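Long-range contacts in glutathione transferase o1 (Bombyx mori, PDB 3RBT), which probably uses glutathione in transferase reactions and in the reduction of dehydroascorbate: residues W65-N70 / R87-E91; P71-I75 / M242-L246; E128-S133 / E146-Q150; S133-D138 / R238-G243. All blocks are in the same frame, centred on the assembly; numbering follows the deposited sequence.

In the fold
The four contacts run from the thioredoxin-like N-terminal domain to the helical C-terminal domain of the glutathione transferase fold. Contact 1 lies in the former and contact 3 in the latter, their centres about 29 Å apart. Contacts 2 and 4 bridge the distance through the C-terminal tail and share M242 and G243; their centres are about 13 Å apart. Contact 2 touches contact 1, about 10 Å away between centres, where L73 packs on F66 and R67. Contacts 3 and 4 both use helix 113-138, share S133 and have centres about 12 Å apart. The tail thus ties the loop before strand 77-80 to that long helix.

Contact 1: W65-N70 / R87-E91; sequences WFRAKN and RFLFE
The aromatic ring of F88 receives the side chains of W65, F66 and K69, so this contact is mostly apolar. The extended K69 chain crosses F88 at about a right angle, with CD over one face of the ring: K69 CD stands 4.1 Å from the centroid of F88 in a CH-pi contact, while K69 CB comes within 3.6 Å of F88 CE1 nearer the rim. Among the aromatic pairs, F66 and F88 meet obliquely, their centroids 5.8 Å apart and planes inclined at 48°. F66 reaches this position because its CG is anti to the backbone N (chi1 -174°). W65 is the more distant ring, meeting F88 edge against edge with W65 CZ3 4.4 Å from F88 CZ.

In the thioredoxin-like fold, helix 64-69 here covers strand 87-89, an outermost strand of the four-stranded sheet; V77 of strand 77-80 and Y30 of strand 27-31 each touch both F66 and F88. An alanine in place of F88 is likely to leave the K69 chain without its aromatic platform and open a gap beside F66.

The polar approaches fall to F90. K69 O points at its edge, 3.5 Å from F90 CZ, and N70 OD1 lies 3.3 Å from F90 CE2, the N70 amide turned 41° from the ring. At the other end of that amide, ND2 donates to K74 O.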
loop_
_atom_site.group_PDB
_atom_site.type_symbol
_atom_site.label_atom_id
_atom_site.label_comp_id
_atom_site.label_asym_id
_atom_site.label_seq_id
_atom_site.Cartn_x
_atom_site.Cartn_y
_atom_site.Cartn_z
ATOM N N TRP A 65 -19.075 -19.821 -6.274
ATOM C CA TRP A 65 -18.379 -19.968 -4.994
ATOM C C TRP A 65 -17.158 -19.052 -4.901
ATOM O O TRP A 65 -16.752 -18.663 -3.807
ATOM C CB TRP A 65 -17.983 -21.428 -4.744
ATOM C CG TRP A 65 -17.078 -22.003 -5.791
ATOM C CD1 TRP A 65 -17.444 -22.789 -6.844
ATOM C CD2 TRP A 65 -15.655 -21.844 -5.886
ATOM N NE1 TRP A 65 -16.343 -23.131 -7.591
ATOM C CE2 TRP A 65 -15.231 -22.562 -7.029
ATOM C CE3 TRP A 65 -14.695 -21.159 -5.120
ATOM C CZ2 TRP A 65 -13.891 -22.618 -7.427
ATOM C CZ3 TRP A 65 -13.359 -21.214 -5.520
ATOM C CH2 TRP A 65 -12.973 -21.937 -6.663
ATOM N N PHE A 66 -16.572 -18.718 -6.051
ATOM C CA PHE A 66 -15.450 -17.788 -6.087
ATOM C C PHE A 66 -15.927 -16.366 -5.814
ATOM O O PHE A 66 -15.385 -15.701 -4.936
ATOM C CB PHE A 66 -14.665 -17.888 -7.403
ATOM C CG PHE A 66 -13.405 -17.055 -7.427
ATOM C CD1 PHE A 66 -12.242 -17.504 -6.808
ATOM C CD2 PHE A 66 -13.381 -15.824 -8.068
ATOM C CE1 PHE A 66 -11.078 -16.732 -6.827
ATOM C CE2 PHE A 66 -12.223 -15.050 -8.100
ATOM C CZ PHE A 66 -11.071 -15.501 -7.473
ATOM N N ARG A 67 -16.951 -15.918 -6.544
ATOM C CA ARG A 67 -17.563 -14.604 -6.294
ATOM C C ARG A 67 -17.963 -14.455 -4.830
ATOM O O ARG A 67 -17.702 -13.425 -4.219
ATOM C CB ARG A 67 -18.776 -14.354 -7.199
ATOM C CG ARG A 67 -18.433 -14.262 -8.680
ATOM C CD ARG A 67 -19.652 -14.006 -9.548
ATOM N NE ARG A 67 -19.724 -14.951 -10.663
ATOM C CZ ARG A 67 -20.585 -14.870 -11.679
ATOM N NH1 ARG A 67 -21.463 -13.871 -11.743
ATOM N NH2 ARG A 67 -20.564 -15.789 -12.640
ATOM N N ALA A 68 -18.566 -15.500 -4.265
ATOM C CA ALA A 68 -18.998 -15.473 -2.869
ATOM C C ALA A 68 -17.857 -15.212 -1.882
ATOM O O ALA A 68 -18.046 -14.490 -0.905
ATOM C CB ALA A 68 -19.737 -16.755 -2.512
ATOM N N LYS A 69 -16.683 -15.789 -2.137
ATOM C CA LYS A 69 -15.525 -15.585 -1.263
ATOM C C LYS A 69 -14.742 -14.328 -1.636
ATOM O O LYS A 69 -13.820 -13.931 -0.930
ATOM C CB LYS A 69 -14.594 -16.803 -1.294
ATOM C CG LYS A 69 -15.167 -18.090 -0.689
ATOM C CD LYS A 69 -14.072 -19.164 -0.588
ATOM C CE LYS A 69 -14.614 -20.483 -0.072
ATOM N NZ LYS A 69 -13.526 -21.479 0.195
ATOM N N ASN A 70 -15.132 -13.697 -2.737
ATOM C CA ASN A 70 -14.387 -12.589 -3.319
ATOM C C ASN A 70 -15.339 -11.689 -4.119
ATOM O O ASN A 70 -15.248 -11.625 -5.347
ATOM C CB ASN A 70 -13.269 -13.169 -4.200
ATOM C CG ASN A 70 -12.379 -12.107 -4.832
ATOM O OD1 ASN A 70 -12.361 -10.943 -4.420
ATOM N ND2 ASN A 70 -11.623 -12.521 -5.843
ATOM N N ARG A 87 -7.845 -20.097 3.742
ATOM C CA ARG A 87 -8.236 -18.697 3.613
ATOM C C ARG A 87 -7.724 -18.053 2.334
ATOM O O ARG A 87 -6.608 -18.333 1.873
ATOM C CB ARG A 87 -7.764 -17.879 4.828
ATOM C CG ARG A 87 -8.437 -18.233 6.157
ATOM C CD ARG A 87 -9.945 -17.989 6.166
ATOM N NE ARG A 87 -10.537 -18.477 7.409
ATOM C CZ ARG A 87 -11.178 -19.640 7.542
ATOM N NH1 ARG A 87 -11.342 -20.447 6.500
ATOM N NH2 ARG A 87 -11.671 -20.000 8.723
ATOM N N PHE A 88 -8.555 -17.182 1.780
ATOM C CA PHE A 88 -8.164 -16.332 0.674
ATOM C C PHE A 88 -7.309 -15.171 1.188
ATOM O O PHE A 88 -7.623 -14.556 2.210
ATOM C CB PHE A 88 -9.410 -15.779 -0.023
ATOM C CG PHE A 88 -10.031 -16.709 -1.042
ATOM C CD1 PHE A 88 -10.874 -16.187 -2.033
ATOM C CD2 PHE A 88 -9.784 -18.080 -1.027
ATOM C CE1 PHE A 88 -11.473 -17.015 -2.979
ATOM C CE2 PHE A 88 -10.366 -18.915 -1.972
ATOM C CZ PHE A 88 -11.220 -18.385 -2.953
ATOM N N LEU A 89 -6.212 -14.904 0.490
ATOM C CA LEU A 89 -5.424 -13.693 0.704
ATOM C C LEU A 89 -5.461 -12.871 -0.571
ATOM O O LEU A 89 -5.282 -13.415 -1.660
ATOM C CB LEU A 89 -3.974 -14.022 1.066
ATOM C CG LEU A 89 -3.582 -14.146 2.547
ATOM C CD1 LEU A 89 -2.061 -14.320 2.684
ATOM C CD2 LEU A 89 -4.025 -12.939 3.332
ATOM N N PHE A 90 -5.697 -11.569 -0.416
ATOM C CA PHE A 90 -5.869 -10.656 -1.540
ATOM C C PHE A 90 -4.737 -9.635 -1.622
ATOM O O PHE A 90 -3.999 -9.434 -0.648
ATOM C CB PHE A 90 -7.211 -9.903 -1.423
ATOM C CG PHE A 90 -8.424 -10.796 -1.364
ATOM C CD1 PHE A 90 -9.123 -10.960 -0.172
ATOM C CD2 PHE A 90 -8.880 -11.454 -2.502
ATOM C CE1 PHE A 90 -10.253 -11.773 -0.108
ATOM C CE2 PHE A 90 -10.008 -12.282 -2.450
ATOM C CZ PHE A 90 -10.697 -12.434 -1.255
ATOM N N GLU A 91 -4.645 -8.983 -2.786
ATOM C CA GLU A 91 -3.729 -7.863 -3.068
ATOM C C GLU A 91 -2.268 -8.304 -3.197
ATOM O O GLU A 91 -1.666 -8.774 -2.222
ATOM C CB GLU A 91 -3.898 -6.722 -2.054
ATOM C CG GLU A 91 -5.278 -6.069 -2.080
ATOM C CD GLU A 91 -5.325 -4.746 -1.347
ATOM O OE1 GLU A 91 -4.248 -4.156 -1.104
ATOM O OE2 GLU A 91 -6.452 -4.282 -1.014
#

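Contact 2: P71-I75 / M242-L246; sequences PRLKI and MGYYL
K74 and Y245 face each other as a non-hydrogen-bonded antiparallel pair, a single beta bridge formed where the end of the chain runs back along the loop 71-75. Backbone bonds flank the pair on both sides: L246 N donates to L73 O over 3.0 Å, and I75 N to Y244 O over 2.9 Å. The second is nearly straight at the hydrogen (172°), although its donor stands well above the carbonyl plane of Y244. The Y245 CA hydrogen also approaches L73 O, with 3.4 Å between CA and O, and the K74 CA makes the equivalent approach to Y244 O.

I75 and L246 carry the side-chain contact. From CB the I75 chain forks. CG2 rests 3.9 Å from both CG and CD1 of L246. The other branch, CG1, sits between the backbone N and the carbonyl carbon (chi1 61°), which carries it over the tail backbone, 3.6 Å from G243 O. At the tip, I75 CD1 keeps to the same G243 O and packs 3.7 Å from L246 CD2. The I75 and L246 side chains meet at about a right angle, and L246 touches both I75 branches, at CG2 and at CD1. G243 O, grazed by these carbons, accepts a hydrogen bond from N35 ND2.

R72 reaches out to a salt bridge with E128 of the second subunit. Within the chain, the K74-Y245 bridge lies between helix 64-69, where L73 packs on F66 and R67, and helix 113-138, against which M242 is lodged, just ahead of strand 77-80.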
loop_
_atom_site.group_PDB
_atom_site.type_symbol
_atom_site.label_atom_id
_atom_site.label_comp_id
_atom_site.label_asym_id
_atom_site.label_seq_id
_atom_site.Cartn_x
_atom_site.Cartn_y
_atom_site.Cartn_z
ATOM N N PRO A 71 -16.267 -10.997 -3.421
ATOM C CA PRO A 71 -17.358 -10.277 -4.099
ATOM C C PRO A 71 -16.896 -9.114 -4.981
ATOM O O PRO A 71 -17.561 -8.801 -5.970
ATOM C CB PRO A 71 -18.244 -9.791 -2.946
ATOM C CG PRO A 71 -17.371 -9.756 -1.766
ATOM C CD PRO A 71 -16.284 -10.778 -1.962
ATOM N N ARG A 72 -15.754 -8.515 -4.642
ATOM C CA ARG A 72 -15.153 -7.450 -5.456
ATOM C C ARG A 72 -14.273 -8.003 -6.595
ATOM O O ARG A 72 -13.707 -7.243 -7.382
ATOM C CB ARG A 72 -14.371 -6.481 -4.555
ATOM C CG ARG A 72 -15.272 -5.507 -3.761
ATOM C CD ARG A 72 -14.675 -5.139 -2.393
ATOM N NE ARG A 72 -13.335 -4.547 -2.492
ATOM C CZ ARG A 72 -13.067 -3.246 -2.365
ATOM N NH1 ARG A 72 -14.047 -2.379 -2.121
ATOM N NH2 ARG A 72 -11.815 -2.812 -2.483
ATOM N N LEU A 73 -14.166 -9.331 -6.666
ATOM C CA LEU A 73 -13.456 -10.043 -7.739
ATOM C C LEU A 73 -11.991 -9.611 -7.917
ATOM O O LEU A 73 -11.514 -9.404 -9.039
ATOM C CB LEU A 73 -14.247 -9.967 -9.058
ATOM C CG LEU A 73 -15.553 -10.767 -9.068
ATOM C CD1 LEU A 73 -16.382 -10.475 -10.300
ATOM C CD2 LEU A 73 -15.252 -12.258 -8.987
ATOM N N LYS A 74 -11.291 -9.480 -6.795
ATOM C CA LYS A 74 -9.896 -9.079 -6.798
ATOM C C LYS A 74 -9.032 -10.225 -7.290
ATOM O O LYS A 74 -9.361 -11.399 -7.075
ATOM C CB LYS A 74 -9.455 -8.625 -5.408
ATOM C CG LYS A 74 -10.437 -7.664 -4.745
ATOM C CD LYS A 74 -9.806 -6.868 -3.627
ATOM C CE LYS A 74 -9.375 -5.496 -4.133
ATOM N NZ LYS A 74 -8.986 -4.612 -3.003
ATOM N N ILE A 75 -7.951 -9.877 -7.986
ATOM C CA ILE A 75 -7.025 -10.873 -8.535
ATOM C C ILE A 75 -5.580 -10.419 -8.369
ATOM O O ILE A 75 -5.308 -9.215 -8.384
ATOM C CB ILE A 75 -7.306 -11.223 -10.035
ATOM C CG1 ILE A 75 -7.171 -9.982 -10.931
ATOM C CG2 ILE A 75 -8.672 -11.942 -10.201
ATOM C CD1 ILE A 75 -7.211 -10.305 -12.415
ATOM N N MET A 242 -6.328 -7.362 -17.241
ATOM C CA MET A 242 -4.991 -6.900 -16.845
ATOM C C MET A 242 -4.919 -6.216 -15.453
ATOM O O MET A 242 -3.839 -6.109 -14.871
ATOM C CB MET A 242 -4.469 -5.940 -17.930
ATOM C CG MET A 242 -2.991 -5.565 -17.854
ATOM S SD MET A 242 -2.506 -4.459 -19.207
ATOM C CE MET A 242 -0.942 -3.859 -18.567
ATOM N N GLY A 243 -6.056 -5.749 -14.936
ATOM C CA GLY A 243 -6.095 -5.017 -13.658
ATOM C C GLY A 243 -5.963 -5.867 -12.400
ATOM O O GLY A 243 -5.726 -7.075 -12.472
ATOM N N TYR A 244 -6.109 -5.230 -11.241
ATOM C CA TYR A 244 -6.079 -5.948 -9.960
ATOM C C TYR A 244 -7.484 -6.429 -9.539
ATOM O O TYR A 244 -7.673 -6.998 -8.467
ATOM C CB TYR A 244 -5.393 -5.114 -8.866
ATOM C CG TYR A 244 -5.995 -3.738 -8.640
ATOM C CD1 TYR A 244 -7.073 -3.563 -7.771
ATOM C CD2 TYR A 244 -5.478 -2.615 -9.287
ATOM C CE1 TYR A 244 -7.628 -2.302 -7.555
ATOM C CE2 TYR A 244 -6.031 -1.345 -9.085
ATOM C CZ TYR A 244 -7.105 -1.199 -8.218
ATOM O OH TYR A 244 -7.652 0.047 -8.007
ATOM N N TYR A 245 -8.460 -6.190 -10.405
ATOM C CA TYR A 245 -9.807 -6.729 -10.249
ATOM C C TYR A 245 -10.372 -7.082 -11.619
ATOM O O TYR A 245 -9.932 -6.550 -12.644
ATOM C CB TYR A 245 -10.739 -5.750 -9.513
ATOM C CG TYR A 245 -10.821 -4.374 -10.137
ATOM C CD1 TYR A 245 -9.835 -3.415 -9.882
ATOM C CD2 TYR A 245 -11.885 -4.020 -10.974
ATOM C CE1 TYR A 245 -9.892 -2.146 -10.446
ATOM C CE2 TYR A 245 -11.954 -2.737 -11.549
ATOM C CZ TYR A 245 -10.949 -1.810 -11.277
ATOM O OH TYR A 245 -10.983 -0.544 -11.826
ATOM N N LEU A 246 -11.332 -7.999 -11.628
ATOM C CA LEU A 246 -12.029 -8.363 -12.851
ATOM C C LEU A 246 -13.362 -7.625 -12.937
ATOM O O LEU A 246 -13.858 -7.087 -11.940
ATOM C CB LEU A 246 -12.242 -9.878 -12.919
ATOM C CG LEU A 246 -10.983 -10.732 -13.092
ATOM C CD1 LEU A 246 -11.332 -12.213 -12.996
ATOM C CD2 LEU A 246 -10.274 -10.423 -14.416
ATOM O OXT LEU A 246 -13.966 -7.549 -14.009
#

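Contact 3: E128-S133 / E146-Q150; sequences ELIKGS and EQIIQ
Helices 113-138 and 145-162, consecutive in the helical C-terminal domain of the glutathione transferase fold, pack antiparallel here, with L129 and G132 set against I148 and Q147. The segment axes come within 7.6 Å and their N-to-C directions differ by 154°. Such closeness depends on G132, whose CA lies 3.8 Å from Q147 CB; a beta-carbon at this glycine would stand only 2.7 Å from that atom and clash with it.

The buried side of the seam is aliphatic. L129 CD1 presses on I148 CD1 at 3.4 Å, tighter than usual carbon contact, and both side chains have second torsions well away from the staggered values, so the fit looks somewhat strained. L186 of helix 174-186 also touches both residues. I148 CD1 reaches further, to 3.5 Å from S133 N.

Toward the outer side, Q147 folds back through its bend at chi2 (-72°), bringing OE1 alongside E128 CB, while Q147 CB sits 3.5 Å from E128 O. The E128 carboxylate is turned to the other subunit. S133 turns its hydroxyl back into its own helix, where OG donates to I130 O at 2.8 Å.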
loop_
_atom_site.group_PDB
_atom_site.type_symbol
_atom_site.label_atom_id
_atom_site.label_comp_id
_atom_site.label_asym_id
_atom_site.label_seq_id
_atom_site.Cartn_x
_atom_site.Cartn_y
_atom_site.Cartn_z
ATOM N N GLU A 128 2.433 4.240 -11.524
ATOM C CA GLU A 128 2.261 5.191 -12.624
ATOM C C GLU A 128 2.626 4.563 -13.982
ATOM O O GLU A 128 1.973 4.835 -15.000
ATOM C CB GLU A 128 3.013 6.508 -12.353
ATOM C CG GLU A 128 2.457 7.280 -11.133
ATOM C CD GLU A 128 3.171 8.594 -10.834
ATOM O OE1 GLU A 128 4.373 8.727 -11.141
ATOM O OE2 GLU A 128 2.523 9.504 -10.269
ATOM N N LEU A 129 3.638 3.693 -13.983
ATOM C CA LEU A 129 4.016 2.941 -15.178
ATOM C C LEU A 129 2.921 1.925 -15.509
ATOM O O LEU A 129 2.546 1.761 -16.675
ATOM C CB LEU A 129 5.386 2.282 -14.977
ATOM C CG LEU A 129 6.130 1.372 -15.982
ATOM C CD1 LEU A 129 5.591 1.422 -17.387
ATOM C CD2 LEU A 129 7.606 1.707 -16.008
ATOM N N ILE A 130 2.386 1.278 -14.476
ATOM C CA ILE A 130 1.281 0.336 -14.631
ATOM C C ILE A 130 0.054 1.004 -15.281
ATOM O O ILE A 130 -0.495 0.464 -16.250
ATOM C CB ILE A 130 0.911 -0.336 -13.287
ATOM C CG1 ILE A 130 2.076 -1.205 -12.782
ATOM C CG2 ILE A 130 -0.343 -1.165 -13.427
ATOM C CD1 ILE A 130 1.896 -1.732 -11.361
ATOM N N LYS A 131 -0.346 2.173 -14.768
ATOM C CA LYS A 131 -1.495 2.918 -15.313
ATOM C C LYS A 131 -1.323 3.225 -16.805
ATOM O O LYS A 131 -2.217 2.951 -17.603
ATOM C CB LYS A 131 -1.750 4.223 -14.540
ATOM C CG LYS A 131 -2.268 4.030 -13.118
ATOM C CD LYS A 131 -2.403 5.376 -12.386
ATOM C CE LYS A 131 -2.859 5.170 -10.946
ATOM N NZ LYS A 131 -3.283 6.460 -10.324
ATOM N N GLY A 132 -0.169 3.794 -17.159
ATOM C CA GLY A 132 0.188 4.067 -18.552
ATOM C C GLY A 132 0.205 2.825 -19.434
ATOM O O GLY A 132 -0.274 2.855 -20.567
ATOM N N SER A 133 0.747 1.726 -18.918
ATOM C CA SER A 133 0.805 0.487 -19.687
ATOM C C SER A 133 -0.598 -0.095 -19.902
ATOM O O SER A 133 -0.907 -0.620 -20.980
ATOM C CB SER A 133 1.730 -0.531 -19.013
ATOM O OG SER A 133 1.058 -1.195 -17.964
ATOM N N GLU A 146 3.792 8.266 -22.249
ATOM C CA GLU A 146 4.463 9.301 -21.455
ATOM C C GLU A 146 4.588 8.938 -19.973
ATOM O O GLU A 146 5.605 9.242 -19.349
ATOM C CB GLU A 146 3.803 10.685 -21.655
ATOM C CG GLU A 146 2.572 10.991 -20.783
ATOM C CD GLU A 146 1.238 10.590 -21.416
ATOM O OE1 GLU A 146 1.186 9.593 -22.173
ATOM O OE2 GLU A 146 0.226 11.277 -21.139
ATOM N N GLN A 147 3.562 8.286 -19.428
ATOM C CA GLN A 147 3.601 7.760 -18.059
ATOM C C GLN A 147 4.690 6.699 -17.899
ATOM O O GLN A 147 5.384 6.666 -16.883
ATOM C CB GLN A 147 2.240 7.169 -17.659
ATOM C CG GLN A 147 1.169 8.209 -17.363
ATOM C CD GLN A 147 1.417 8.930 -16.054
ATOM O OE1 GLN A 147 1.178 8.383 -14.971
ATOM N NE2 GLN A 147 1.901 10.166 -16.145
ATOM N N ILE A 148 4.815 5.838 -18.908
ATOM C CA ILE A 148 5.846 4.805 -18.963
ATOM C C ILE A 148 7.232 5.433 -18.861
ATOM O O ILE A 148 8.026 5.062 -17.997
ATOM C CB ILE A 148 5.781 4.016 -20.303
ATOM C CG1 ILE A 148 4.342 3.575 -20.632
ATOM C CG2 ILE A 148 6.828 2.894 -20.344
ATOM C CD1 ILE A 148 3.986 2.183 -20.277
ATOM N N ILE A 149 7.499 6.385 -19.756
ATOM C CA ILE A 149 8.807 7.028 -19.890
ATOM C C ILE A 149 9.246 7.761 -18.615
ATOM O O ILE A 149 10.366 7.570 -18.142
ATOM C CB ILE A 149 8.848 7.960 -21.137
ATOM C CG1 ILE A 149 8.653 7.123 -22.411
ATOM C CG2 ILE A 149 10.160 8.747 -21.192
ATOM C CD1 ILE A 149 8.149 7.896 -23.625
ATOM N N GLN A 150 8.350 8.573 -18.061
ATOM C CA GLN A 150 8.610 9.322 -16.823
ATOM C C GLN A 150 8.984 8.428 -15.641
ATOM O O GLN A 150 9.888 8.757 -14.868
ATOM C CB GLN A 150 7.396 10.176 -16.451
ATOM C CG GLN A 150 7.146 11.340 -17.397
ATOM C CD GLN A 150 8.145 12.469 -17.215
ATOM O OE1 GLN A 150 8.986 12.719 -18.087
ATOM N NE2 GLN A 150 8.061 13.160 -16.076
#

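Contact 4: S133-D138 / R238-G243; sequences SLECFD and RAHSMG
M242 drives its extended side chain between L134 and F137, and this is the tightly packed half of the contact. CG lies anti to the backbone N (chi1 -168°), and the straight chain beyond it carries SD and CE into the buried flank of helix 113-138. There M242 CE comes 3.4 Å from F137 CD2, and the sulfur makes a Met-aromatic contact, approaching the ring obliquely with SD 4.9 Å from the F137 centroid. S133 OG lies beside M242 CE. L134 slides past the thioether in the opposite direction, its CD1 3.7 Å from M242 SD, and L134 CD1 also packs on A239 CB.

Toward the more open side, the contact becomes polar and rests on D138 and R238. R238 is the first residue after helix 227-237 to leave helical backbone angles. Its guanidinium grips one carbonyl oxygen side-on: NE donates to D138 O at 2.9 Å and NH2 to D138 O at a longer 3.3 Å, with that oxygen in the guanidinium plane. The carboxylate lies almost parallel to the guanidinium, 16° apart in plane, with OD1 over its face; the ion pair from D138 OD1 to R238 NH2 is long at 3.6 Å and relies on charge alone. D138 OD1 takes its hydrogen bond instead from A239 N, 2.9 Å away. A leucine at R238 would probably leave D138 O without both donors and the carboxylate without its nearby positive charge. With the arginine in place, the guanidinium is likely to offset the negative charge of D138 while holding the D138 carbonyl oxygen.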
loop_
_atom_site.group_PDB
_atom_site.type_symbol
_atom_site.label_atom_id
_atom_site.label_comp_id
_atom_site.label_asym_id
_atom_site.label_seq_id
_atom_site.Cartn_x
_atom_site.Cartn_y
_atom_site.Cartn_z
ATOM N N SER A 133 0.747 1.726 -18.918
ATOM C CA SER A 133 0.805 0.487 -19.687
ATOM C C SER A 133 -0.598 -0.095 -19.902
ATOM O O SER A 133 -0.907 -0.620 -20.980
ATOM C CB SER A 133 1.730 -0.531 -19.013
ATOM O OG SER A 133 1.058 -1.195 -17.964
ATOM N N LEU A 134 -1.439 0.018 -18.876
ATOM C CA LEU A 134 -2.822 -0.432 -18.916
ATOM C C LEU A 134 -3.611 0.256 -20.038
ATOM O O LEU A 134 -4.282 -0.406 -20.832
ATOM C CB LEU A 134 -3.478 -0.160 -17.559
ATOM C CG LEU A 134 -4.812 -0.794 -17.168
ATOM C CD1 LEU A 134 -4.702 -2.302 -17.086
ATOM C CD2 LEU A 134 -5.255 -0.234 -15.814
ATOM N N GLU A 135 -3.519 1.583 -20.089
ATOM C CA GLU A 135 -4.165 2.386 -21.119
ATOM C C GLU A 135 -3.601 2.067 -22.507
ATOM O O GLU A 135 -4.342 2.017 -23.495
ATOM C CB GLU A 135 -3.979 3.873 -20.800
ATOM C CG GLU A 135 -4.571 4.838 -21.822
ATOM C CD GLU A 135 -4.338 6.297 -21.453
ATOM O OE1 GLU A 135 -4.466 7.164 -22.338
ATOM O OE2 GLU A 135 -4.018 6.581 -20.277
ATOM N N CYS A 136 -2.287 1.855 -22.560
ATOM C CA CYS A 136 -1.581 1.546 -23.793
ATOM C C CYS A 136 -2.124 0.277 -24.444
ATOM O O CYS A 136 -2.492 0.291 -25.616
ATOM C CB CYS A 136 -0.077 1.402 -23.523
ATOM S SG CYS A 136 0.949 1.199 -24.997
ATOM N N PHE A 137 -2.190 -0.808 -23.672
ATOM C CA PHE A 137 -2.566 -2.116 -24.213
ATOM C C PHE A 137 -4.064 -2.192 -24.491
ATOM O O PHE A 137 -4.536 -3.107 -25.172
ATOM C CB PHE A 137 -2.130 -3.250 -23.275
ATOM C CG PHE A 137 -0.653 -3.259 -22.956
ATOM C CD1 PHE A 137 0.265 -2.554 -23.742
ATOM C CD2 PHE A 137 -0.175 -4.003 -21.887
ATOM C CE1 PHE A 137 1.622 -2.573 -23.449
ATOM C CE2 PHE A 137 1.175 -4.033 -21.584
ATOM C CZ PHE A 137 2.081 -3.312 -22.364
ATOM N N ASP A 138 -4.795 -1.213 -23.966
ATOM C CA ASP A 138 -6.236 -1.133 -24.111
ATOM C C ASP A 138 -6.621 -0.402 -25.403
ATOM O O ASP A 138 -7.726 -0.589 -25.914
ATOM C CB ASP A 138 -6.834 -0.407 -22.896
ATOM C CG ASP A 138 -8.143 -1.019 -22.417
ATOM O OD1 ASP A 138 -8.366 -2.234 -22.607
ATOM O OD2 ASP A 138 -8.949 -0.274 -21.819
ATOM N N ARG A 238 -6.922 -6.896 -25.226
ATOM C CA ARG A 238 -6.704 -5.552 -24.681
ATOM C C ARG A 238 -6.377 -5.653 -23.179
ATOM O O ARG A 238 -5.637 -6.559 -22.781
ATOM C CB ARG A 238 -7.888 -4.628 -25.010
ATOM C CG ARG A 238 -8.165 -4.515 -26.520
ATOM C CD ARG A 238 -9.550 -3.945 -26.798
ATOM N NE ARG A 238 -9.715 -2.666 -26.120
ATOM C CZ ARG A 238 -10.844 -2.229 -25.575
ATOM N NH1 ARG A 238 -11.953 -2.956 -25.629
ATOM N NH2 ARG A 238 -10.856 -1.044 -24.984
ATOM N N ALA A 239 -6.923 -4.763 -22.349
ATOM C CA ALA A 239 -6.598 -4.759 -20.913
ATOM C C ALA A 239 -7.723 -5.285 -20.008
ATOM O O ALA A 239 -7.697 -5.085 -18.789
ATOM C CB ALA A 239 -6.171 -3.362 -20.474
ATOM N N HIS A 240 -8.697 -5.974 -20.602
ATOM C CA HIS A 240 -9.911 -6.389 -19.881
ATOM C C HIS A 240 -9.640 -7.222 -18.630
ATOM O O HIS A 240 -10.372 -7.139 -17.631
ATOM C CB HIS A 240 -10.873 -7.108 -20.830
ATOM C CG HIS A 240 -11.530 -6.190 -21.817
ATOM N ND1 HIS A 240 -11.481 -6.398 -23.179
ATOM C CD2 HIS A 240 -12.236 -5.047 -21.638
ATOM C CE1 HIS A 240 -12.137 -5.434 -23.795
ATOM N NE2 HIS A 240 -12.604 -4.598 -22.882
ATOM N N SER A 241 -8.562 -7.991 -18.685
ATOM C CA SER A 241 -8.193 -8.898 -17.616
ATOM C C SER A 241 -6.790 -8.596 -17.033
ATOM O O SER A 241 -6.176 -9.438 -16.379
ATOM C CB SER A 241 -8.353 -10.335 -18.138
ATOM O OG SER A 241 -7.167 -11.087 -18.018
ATOM N N MET A 242 -6.328 -7.362 -17.241
ATOM C CA MET A 242 -4.991 -6.900 -16.845
ATOM C C MET A 242 -4.919 -6.216 -15.453
ATOM O O MET A 242 -3.839 -6.109 -14.871
ATOM C CB MET A 242 -4.469 -5.940 -17.930
ATOM C CG MET A 242 -2.991 -5.565 -17.854
ATOM S SD MET A 242 -2.506 -4.459 -19.207
ATOM C CE MET A 242 -0.942 -3.859 -18.567
ATOM N N GLY A 243 -6.056 -5.749 -14.936
ATOM C CA GLY A 243 -6.095 -5.017 -13.658
ATOM C C GLY A 243 -5.963 -5.867 -12.400
ATOM O O GLY A 243 -5.726 -7.075 -12.472
#